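PDB 5MU5: uncharacterized protein from Magnetospirillum magneticum AMB-1, which probably transfers sugars to flagellin as a Maf-family glycosyltransferase involved in the formation of bacterial flagella. Local coordinates for residues A[255-260]-A[646-651]; A[356-359]-A[365-368]; A[251-256]-A[539-544]. One frame throughout, in Å; residues are numbered along the deposited sequence.

Interaction 1. Residues A[255-260]-A[646-651]; sequences NMRDGR and NIEAFE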
loop_
_atom_site.group_PDB
_atom_site.type_symbol
_atom_site.label_atom_id
_atom_site.label_comp_id
_atom_site.label_asym_id
_atom_site.label_seq_id
_atom_site.Cartn_x
_atom_site.Cartn_y
_atom_site.Cartn_z
ATOM N N ASN A 255 25.091 -3.250 5.048
ATOM C CA ASN A 255 24.842 -4.466 5.793
ATOM C C ASN A 255 25.385 -5.714 5.110
ATOM O O ASN A 255 25.765 -6.656 5.778
ATOM C CB ASN A 255 23.344 -4.641 6.024
ATOM C CG ASN A 255 22.832 -3.804 7.174
ATOM O OD1 ASN A 255 23.574 -3.526 8.112
ATOM N ND2 ASN A 255 21.554 -3.416 7.120
ATOM N N MET A 256 25.415 -5.723 3.786
ATOM C CA MET A 256 25.785 -6.924 3.056
ATOM C C MET A 256 27.159 -6.932 2.436
ATOM O O MET A 256 27.615 -7.984 2.023
ATOM C CB MET A 256 24.766 -7.152 1.963
ATOM C CG MET A 256 23.428 -7.587 2.511
ATOM S SD MET A 256 22.262 -7.582 1.172
ATOM C CE MET A 256 22.902 -8.934 0.162
ATOM N N ARG A 257 27.779 -5.762 2.357
ATOM C CA ARG A 257 29.079 -5.566 1.740
ATOM C C ARG A 257 30.148 -6.482 2.330
ATOM O O ARG A 257 30.768 -7.246 1.604
ATOM C CB ARG A 257 29.520 -4.106 1.941
ATOM C CG ARG A 257 30.840 -3.724 1.283
ATOM C CD ARG A 257 30.670 -3.673 -0.222
ATOM N NE ARG A 257 31.932 -3.526 -0.916
ATOM C CZ ARG A 257 32.753 -4.530 -1.221
ATOM N NH1 ARG A 257 32.465 -5.783 -0.880
ATOM N NH2 ARG A 257 33.880 -4.270 -1.868
ATOM N N ASP A 258 30.330 -6.380 3.647
ATOM C CA ASP A 258 31.427 -7.005 4.388
ATOM C C ASP A 258 30.936 -7.923 5.481
ATOM O O ASP A 258 29.750 -7.989 5.780
ATOM C CB ASP A 258 32.214 -5.932 5.160
ATOM C CG ASP A 258 32.761 -4.839 4.285
ATOM O OD1 ASP A 258 33.836 -5.031 3.675
ATOM O OD2 ASP A 258 32.140 -3.756 4.255
ATOM N N GLY A 259 31.895 -8.596 6.104
ATOM C CA GLY A 259 31.690 -9.326 7.347
ATOM C C GLY A 259 30.710 -10.471 7.395
ATOM O O GLY A 259 30.007 -10.807 6.425
ATOM N N ARG A 260 30.676 -11.072 8.569
ATOM C CA ARG A 260 29.798 -12.177 8.809
ATOM C C ARG A 260 28.360 -11.677 8.973
ATOM O O ARG A 260 28.088 -10.679 9.639
ATOM C CB ARG A 260 30.228 -12.972 10.052
ATOM C CG ARG A 260 31.504 -13.791 9.889
ATOM C CD ARG A 260 31.646 -14.846 10.991
ATOM N NE ARG A 260 31.786 -14.253 12.326
ATOM C CZ ARG A 260 32.935 -13.847 12.873
ATOM N NH1 ARG A 260 34.088 -13.954 12.215
ATOM N NH2 ARG A 260 32.932 -13.322 14.094
ATOM N N ASN A 646 29.031 7.850 -3.825
ATOM C CA ASN A 646 29.434 7.934 -2.423
ATOM C C ASN A 646 28.710 7.006 -1.462
ATOM O O ASN A 646 28.803 7.187 -0.237
ATOM C CB ASN A 646 29.185 9.362 -1.938
ATOM C CG ASN A 646 30.000 10.371 -2.688
ATOM O OD1 ASN A 646 29.474 11.362 -3.182
ATOM N ND2 ASN A 646 31.287 10.114 -2.806
ATOM N N ILE A 647 27.994 6.025 -2.007
ATOM C CA ILE A 647 27.149 5.147 -1.196
ATOM C C ILE A 647 27.918 4.493 -0.026
ATOM O O ILE A 647 27.392 4.384 1.090
ATOM C CB ILE A 647 26.394 4.119 -2.082
ATOM C CG1 ILE A 647 25.347 3.377 -1.253
ATOM C CG2 ILE A 647 27.347 3.145 -2.759
ATOM C CD1 ILE A 647 24.313 2.646 -2.084
ATOM N N GLU A 648 29.174 4.130 -0.273
ATOM C CA GLU A 648 30.016 3.455 0.714
ATOM C C GLU A 648 30.569 4.431 1.761
ATOM O O GLU A 648 30.745 4.077 2.934
ATOM C CB GLU A 648 31.178 2.755 -0.017
ATOM C CG GLU A 648 31.794 1.573 0.717
ATOM C CD GLU A 648 32.597 0.672 -0.218
ATOM O OE1 GLU A 648 33.702 1.069 -0.636
ATOM O OE2 GLU A 648 32.123 -0.437 -0.544
ATOM N N ALA A 649 30.822 5.663 1.339
ATOM C CA ALA A 649 31.505 6.640 2.185
ATOM C C ALA A 649 30.620 7.333 3.221
ATOM O O ALA A 649 31.133 7.858 4.203
ATOM C CB ALA A 649 32.207 7.674 1.320
ATOM N N PHE A 650 29.305 7.356 3.029
ATOM C CA PHE A 650 28.435 7.981 4.040
ATOM C C PHE A 650 28.648 7.284 5.379
ATOM O O PHE A 650 28.541 6.071 5.454
ATOM C CB PHE A 650 26.950 7.899 3.664
ATOM C CG PHE A 650 26.601 8.619 2.395
ATOM C CD1 PHE A 650 26.678 10.008 2.327
ATOM C CD2 PHE A 650 26.172 7.911 1.274
ATOM C CE1 PHE A 650 26.349 10.679 1.155
ATOM C CE2 PHE A 650 25.837 8.577 0.101
ATOM C CZ PHE A 650 25.932 9.959 0.042
ATOM N N GLU A 651 28.970 8.043 6.420
ATOM C CA GLU A 651 29.197 7.474 7.754
ATOM C C GLU A 651 27.914 6.987 8.430
ATOM O O GLU A 651 27.966 6.095 9.272
ATOM C CB GLU A 651 29.895 8.494 8.648
ATOM C CG GLU A 651 31.320 8.800 8.208
ATOM C CD GLU A 651 31.898 10.063 8.837
ATOM O OE1 GLU A 651 31.135 10.865 9.421
ATOM O OE2 GLU A 651 33.128 10.267 8.729
#
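A surface salt bridge between R257, near the end of helix 242-257, and E648, in the connection between helices 618-646 and 653-661, ties the MptE-like region to the helical bundle. R257 NE donates a hydrogen bond to E648 OE2 over 3.1 Å, with an N-H...O angle of 143°, and the oxygen sits at the edge of the guanidinium, near its plane. The bond reaches OE2 nearly in line with its C-O bond. R257 CD rests against the same oxygen at 3.6 Å. The arginine chain is bent at chi2 (71°), which brings NE rather than the terminal nitrogens to the glutamate, while E648 stretches out beyond CG to meet it. OE2 has a stronger partner in Y253 OH, one helical turn before R257, so two side chains of the same helix grip one carboxylate oxygen. K254 NZ holds the E648 backbone O, and the R257 side chain also packs on E534, F537 and H538 of helix 534-541. With an alanine here instead of R257, E648 would probably lose its charge partner and be left leaning on Y253 for its hold. What results is an interdomain salt bridge, docking an interhelical connection of the bundle onto a helix of the alpha/beta domain.

Interaction 2. Residues A[356-359]-A[365-368]; sequences RVRD and VYYF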
loop_
_atom_site.group_PDB
_atom_site.type_symbol
_atom_site.label_atom_id
_atom_site.label_comp_id
_atom_site.label_asym_id
_atom_site.label_seq_id
_atom_site.Cartn_x
_atom_site.Cartn_y
_atom_site.Cartn_z
ATOM N N ARG A 356 25.243 -0.045 11.806
ATOM C CA ARG A 356 25.947 -0.093 13.103
ATOM C C ARG A 356 25.322 -1.063 14.097
ATOM O O ARG A 356 25.895 -1.329 15.148
ATOM C CB ARG A 356 25.987 1.300 13.744
ATOM C CG ARG A 356 26.786 2.312 12.946
ATOM C CD ARG A 356 26.572 3.702 13.483
ATOM N NE ARG A 356 25.239 4.196 13.168
ATOM C CZ ARG A 356 24.811 5.432 13.418
ATOM N NH1 ARG A 356 25.592 6.317 14.017
ATOM N NH2 ARG A 356 23.596 5.790 13.075
ATOM N N VAL A 357 24.136 -1.568 13.780
ATOM C CA VAL A 357 23.464 -2.526 14.653
ATOM C C VAL A 357 24.293 -3.798 14.779
ATOM O O VAL A 357 24.304 -4.422 15.828
ATOM C CB VAL A 357 22.045 -2.868 14.135
ATOM C CG1 VAL A 357 21.415 -3.969 14.956
ATOM C CG2 VAL A 357 21.151 -1.640 14.187
ATOM N N ARG A 358 24.990 -4.154 13.703
ATOM C CA ARG A 358 25.818 -5.347 13.657
ATOM C C ARG A 358 26.834 -5.384 14.792
ATOM O O ARG A 358 26.952 -6.407 15.479
ATOM C CB ARG A 358 26.534 -5.464 12.306
ATOM C CG ARG A 358 27.257 -6.797 12.149
ATOM C CD ARG A 358 26.987 -7.428 10.797
ATOM N NE ARG A 358 27.938 -6.999 9.778
ATOM C CZ ARG A 358 27.638 -6.788 8.499
ATOM N NH1 ARG A 358 26.383 -6.908 8.065
ATOM N NH2 ARG A 358 28.597 -6.408 7.657
ATOM N N ASP A 359 27.532 -4.262 14.989
ATOM C CA ASP A 359 28.551 -4.108 16.041
ATOM C C ASP A 359 28.074 -4.483 17.444
ATOM O O ASP A 359 28.856 -4.927 18.255
ATOM C CB ASP A 359 29.032 -2.657 16.137
ATOM C CG ASP A 359 29.548 -2.094 14.819
ATOM O OD1 ASP A 359 29.951 -2.872 13.928
ATOM O OD2 ASP A 359 29.551 -0.845 14.691
ATOM N N VAL A 365 21.493 -11.940 11.612
ATOM C CA VAL A 365 20.748 -12.553 10.535
ATOM C C VAL A 365 19.780 -11.520 9.942
ATOM O O VAL A 365 19.071 -10.825 10.677
ATOM C CB VAL A 365 19.908 -13.732 11.024
ATOM C CG1 VAL A 365 19.204 -14.382 9.846
ATOM C CG2 VAL A 365 20.784 -14.746 11.750
ATOM N N TYR A 366 19.758 -11.429 8.614
ATOM C CA TYR A 366 18.904 -10.498 7.915
ATOM C C TYR A 366 17.789 -11.211 7.163
ATOM O O TYR A 366 17.987 -12.285 6.640
ATOM C CB TYR A 366 19.697 -9.690 6.879
ATOM C CG TYR A 366 20.715 -8.785 7.478
ATOM C CD1 TYR A 366 20.338 -7.749 8.298
ATOM C CD2 TYR A 366 22.072 -8.981 7.230
ATOM C CE1 TYR A 366 21.276 -6.925 8.858
ATOM C CE2 TYR A 366 23.023 -8.172 7.795
ATOM C CZ TYR A 366 22.621 -7.144 8.596
ATOM O OH TYR A 366 23.566 -6.341 9.158
ATOM N N TYR A 367 16.623 -10.587 7.090
ATOM C CA TYR A 367 15.602 -11.018 6.151
ATOM C C TYR A 367 15.410 -9.823 5.210
ATOM O O TYR A 367 15.791 -8.687 5.532
ATOM C CB TYR A 367 14.318 -11.410 6.857
ATOM C CG TYR A 367 13.521 -10.247 7.376
ATOM C CD1 TYR A 367 13.766 -9.712 8.611
ATOM C CD2 TYR A 367 12.521 -9.676 6.601
ATOM C CE1 TYR A 367 13.032 -8.619 9.075
ATOM C CE2 TYR A 367 11.783 -8.603 7.054
ATOM C CZ TYR A 367 12.045 -8.075 8.284
ATOM O OH TYR A 367 11.279 -7.018 8.717
ATOM N N PHE A 368 14.851 -10.086 4.042
ATOM C CA PHE A 368 14.673 -9.046 3.049
ATOM C C PHE A 368 13.278 -8.483 3.081
ATOM O O PHE A 368 12.292 -9.174 2.838
ATOM C CB PHE A 368 15.094 -9.541 1.669
ATOM C CG PHE A 368 16.551 -9.715 1.583
ATOM C CD1 PHE A 368 17.131 -10.879 2.018
ATOM C CD2 PHE A 368 17.357 -8.656 1.210
ATOM C CE1 PHE A 368 18.496 -11.013 2.028
ATOM C CE2 PHE A 368 18.730 -8.788 1.185
ATOM C CZ PHE A 368 19.300 -9.971 1.601
#
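R358 reaches from the connection between strands 346-350 and 363-367 to Y366, on the second of these strands, and its side chain can be followed outward atom by atom. CB carries CG anti to the backbone N (chi1 -172°), and neither comes close to the tyrosine. The chain then turns at chi2 (134°), well away from a staggered angle, and again at chi3, and these bends bring the guanidinium to the phenol oxygen. CD is the first atom to come near, 3.9 Å from Y366 OH. CZ follows at 4.1 Å from Y366 OH. NH1 does the real touching: it lies at the edge of the tyrosine ring, near the ring plane, 3.1 Å from Y366 OH and 3.6 Å from Y366 CE2. The two flat groups are steeply inclined, 65° apart, so they meet edge on and do not stack. The hydrogen bond from NH1 to Y366 OH is weak and bent. The stronger partner of NH1 is the backbone O of N255, on helix 242-257, though that pair is modelled too close for its exact geometry to be trusted. Y366 OH in turn has a probable hydrogen bond with N255 OD1, which would help to fix the phenol. The backbone of Y366 pairs with S262 and L264, next to it in the sheet. The whole belongs to a crossover between neighbouring parallel strands, as in Rossmann-like alpha/beta folds, with the end of a flanking helix pinned to it.

Interaction 3. Residues A[251-256]-A[539-544]; sequences ASYKNM and DRWDRE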
loop_
_atom_site.group_PDB
_atom_site.type_symbol
_atom_site.label_atom_id
_atom_site.label_comp_id
_atom_site.label_asym_id
_atom_site.label_seq_id
_atom_site.Cartn_x
_atom_site.Cartn_y
_atom_site.Cartn_z
ATOM N N ALA A 251 21.660 1.420 3.598
ATOM C CA ALA A 251 21.671 0.516 4.748
ATOM C C ALA A 251 21.948 -0.906 4.279
ATOM O O ALA A 251 22.845 -1.565 4.775
ATOM C CB ALA A 251 20.337 0.574 5.504
ATOM N N SER A 252 21.180 -1.359 3.298
ATOM C CA SER A 252 21.296 -2.724 2.805
ATOM C C SER A 252 22.665 -2.967 2.195
ATOM O O SER A 252 23.262 -4.009 2.425
ATOM C CB SER A 252 20.194 -3.022 1.794
ATOM O OG SER A 252 20.187 -4.407 1.469
ATOM N N TYR A 253 23.150 -1.997 1.433
ATOM C CA TYR A 253 24.464 -2.076 0.819
ATOM C C TYR A 253 25.503 -2.315 1.911
ATOM O O TYR A 253 26.271 -3.256 1.833
ATOM C CB TYR A 253 24.773 -0.777 0.071
ATOM C CG TYR A 253 26.160 -0.674 -0.531
ATOM C CD1 TYR A 253 27.277 -0.461 0.275
ATOM C CD2 TYR A 253 26.349 -0.741 -1.912
ATOM C CE1 TYR A 253 28.537 -0.356 -0.272
ATOM C CE2 TYR A 253 27.606 -0.633 -2.460
ATOM C CZ TYR A 253 28.693 -0.443 -1.626
ATOM O OH TYR A 253 29.948 -0.314 -2.154
ATOM N N LYS A 254 25.495 -1.480 2.944
ATOM C CA LYS A 254 26.494 -1.576 4.010
ATOM C C LYS A 254 26.325 -2.833 4.831
ATOM O O LYS A 254 27.292 -3.400 5.275
ATOM C CB LYS A 254 26.411 -0.383 4.946
ATOM C CG LYS A 254 26.622 0.946 4.270
ATOM C CD LYS A 254 28.016 1.116 3.742
ATOM C CE LYS A 254 28.983 1.311 4.885
ATOM N NZ LYS A 254 30.336 1.585 4.353
ATOM N N ASN A 255 25.091 -3.250 5.048
ATOM C CA ASN A 255 24.842 -4.466 5.793
ATOM C C ASN A 255 25.385 -5.714 5.110
ATOM O O ASN A 255 25.765 -6.656 5.778
ATOM C CB ASN A 255 23.344 -4.641 6.024
ATOM C CG ASN A 255 22.832 -3.804 7.174
ATOM O OD1 ASN A 255 23.574 -3.526 8.112
ATOM N ND2 ASN A 255 21.554 -3.416 7.120
ATOM N N MET A 256 25.415 -5.723 3.786
ATOM C CA MET A 256 25.785 -6.924 3.056
ATOM C C MET A 256 27.159 -6.932 2.436
ATOM O O MET A 256 27.615 -7.984 2.023
ATOM C CB MET A 256 24.766 -7.152 1.963
ATOM C CG MET A 256 23.428 -7.587 2.511
ATOM S SD MET A 256 22.262 -7.582 1.172
ATOM C CE MET A 256 22.902 -8.934 0.162
ATOM N N ASP A 539 27.221 -10.562 -6.539
ATOM C CA ASP A 539 26.203 -11.137 -7.397
ATOM C C ASP A 539 25.053 -10.150 -7.579
ATOM O O ASP A 539 24.643 -9.878 -8.707
ATOM C CB ASP A 539 25.673 -12.436 -6.798
ATOM C CG ASP A 539 24.585 -13.052 -7.640
ATOM O OD1 ASP A 539 24.859 -13.404 -8.811
ATOM O OD2 ASP A 539 23.454 -13.173 -7.134
ATOM N N ARG A 540 24.548 -9.600 -6.472
ATOM C CA ARG A 540 23.453 -8.630 -6.528
ATOM C C ARG A 540 23.889 -7.264 -7.088
ATOM O O ARG A 540 23.319 -6.789 -8.057
ATOM C CB ARG A 540 22.809 -8.457 -5.146
ATOM C CG ARG A 540 22.210 -9.724 -4.515
ATOM C CD ARG A 540 20.958 -10.210 -5.236
ATOM N NE ARG A 540 21.289 -10.840 -6.508
ATOM C CZ ARG A 540 20.413 -11.156 -7.457
ATOM N NH1 ARG A 540 19.114 -10.914 -7.300
ATOM N NH2 ARG A 540 20.852 -11.721 -8.577
ATOM N N TRP A 541 24.906 -6.645 -6.502
ATOM C CA TRP A 541 25.340 -5.294 -6.905
ATOM C C TRP A 541 25.841 -5.119 -8.343
ATOM O O TRP A 541 25.448 -4.168 -9.024
ATOM C CB TRP A 541 26.434 -4.806 -5.973
ATOM C CG TRP A 541 26.781 -3.377 -6.150
ATOM C CD1 TRP A 541 27.932 -2.877 -6.657
ATOM C CD2 TRP A 541 25.970 -2.250 -5.801
ATOM N NE1 TRP A 541 27.902 -1.498 -6.641
ATOM C CE2 TRP A 541 26.705 -1.091 -6.120
ATOM C CE3 TRP A 541 24.709 -2.110 -5.222
ATOM C CZ2 TRP A 541 26.215 0.188 -5.909
ATOM C CZ3 TRP A 541 24.221 -0.844 -5.000
ATOM C CH2 TRP A 541 24.976 0.297 -5.346
ATOM N N ASP A 542 26.694 -6.033 -8.799
ATOM C CA ASP A 542 27.379 -5.907 -10.089
ATOM C C ASP A 542 26.541 -6.252 -11.322
ATOM O O ASP A 542 27.016 -6.068 -12.440
ATOM C CB ASP A 542 28.642 -6.799 -10.129
ATOM C CG ASP A 542 29.657 -6.449 -9.054
ATOM O OD1 ASP A 542 29.669 -5.291 -8.583
ATOM O OD2 ASP A 542 30.459 -7.331 -8.684
ATOM N N ARG A 543 25.317 -6.737 -11.146
ATOM C CA ARG A 543 24.540 -7.227 -12.287
ATOM C C ARG A 543 23.881 -6.143 -13.145
ATOM O O ARG A 543 23.298 -6.444 -14.194
ATOM C CB ARG A 543 23.496 -8.224 -11.815
ATOM C CG ARG A 543 22.262 -7.614 -11.168
ATOM C CD ARG A 543 21.379 -8.728 -10.666
ATOM N NE ARG A 543 20.021 -8.312 -10.309
ATOM C CZ ARG A 543 19.671 -7.704 -9.175
ATOM N NH1 ARG A 543 20.568 -7.342 -8.265
ATOM N NH2 ARG A 543 18.403 -7.436 -8.967
ATOM N N GLU A 544 23.964 -4.894 -12.699
ATOM C CA GLU A 544 23.413 -3.774 -13.449
ATOM C C GLU A 544 24.054 -2.454 -13.016
ATOM O O GLU A 544 24.449 -2.294 -11.855
ATOM C CB GLU A 544 21.906 -3.711 -13.242
ATOM C CG GLU A 544 21.177 -2.829 -14.245
ATOM C CD GLU A 544 19.672 -2.850 -14.055
ATOM O OE1 GLU A 544 19.108 -3.930 -13.758
ATOM O OE2 GLU A 544 19.045 -1.781 -14.206
#
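Segments 251-256 and 539-544 have their nearest CA atoms at Y253 and W541, 8.4 Å apart, and both residues direct their CB across the gap. The rings form a T-shaped pair: the CD2-CE2 edge of Y253 is aimed at the face of the W541 six-membered ring, with centroids 4.9 Å apart and planes at 83°. Y253 CD2 touches W541 CZ3 at 3.8 Å, and Y253 CE2 stands 3.7 Å above the indole plane, close to its centre. In each residue CG is anti to the backbone N (chi1 175° for Y253, -170° for W541), which carries both rings out between the helices. I647 packs on the tyrosine ring, and L377 of helix 373-378 touches the indole. Past the rings, the 539-544 segment braces itself: R543 NH1 donates to R540 O at 2.8 Å, and the guanidinium groups of R540 and R543 lie face over face. D539 OD2 forms a salt bridge with R540, through weak hydrogen bonds from NE and NH2, which probably offsets some of the repulsion between the two stacked charges. Backbone oxygens of A376, L377 and S379 take further hydrogen bonds from these arginines. Across the helices, then, the close contact is aromatic: slightly positive C-H edge against electron-rich indole face, a directional but uncharged attraction consistent with the nearly perpendicular tilt of the two rings, while the tyrosine hydroxyl stays engaged with E648.

Helix 242-257 is common ground: it supplies a segment to interactions 1 and 3 and touches interaction 2, which is nested within the chain loops that the other two close. Interaction 1 is the surface contact and is held by charge; interactions 2 and 3 are partly buried, the one a weak polar bond to a tyrosine, the other a pair of rings. Neighbouring residues of the helix serve different contacts: Y253 meets the indole and shares E648 with R257, while N255 faces R358 and Y366, and M256 SD touches F368. One helix is thereby set against strand 363-367 of the mixed sheet, helix 534-541 and the helical bundle.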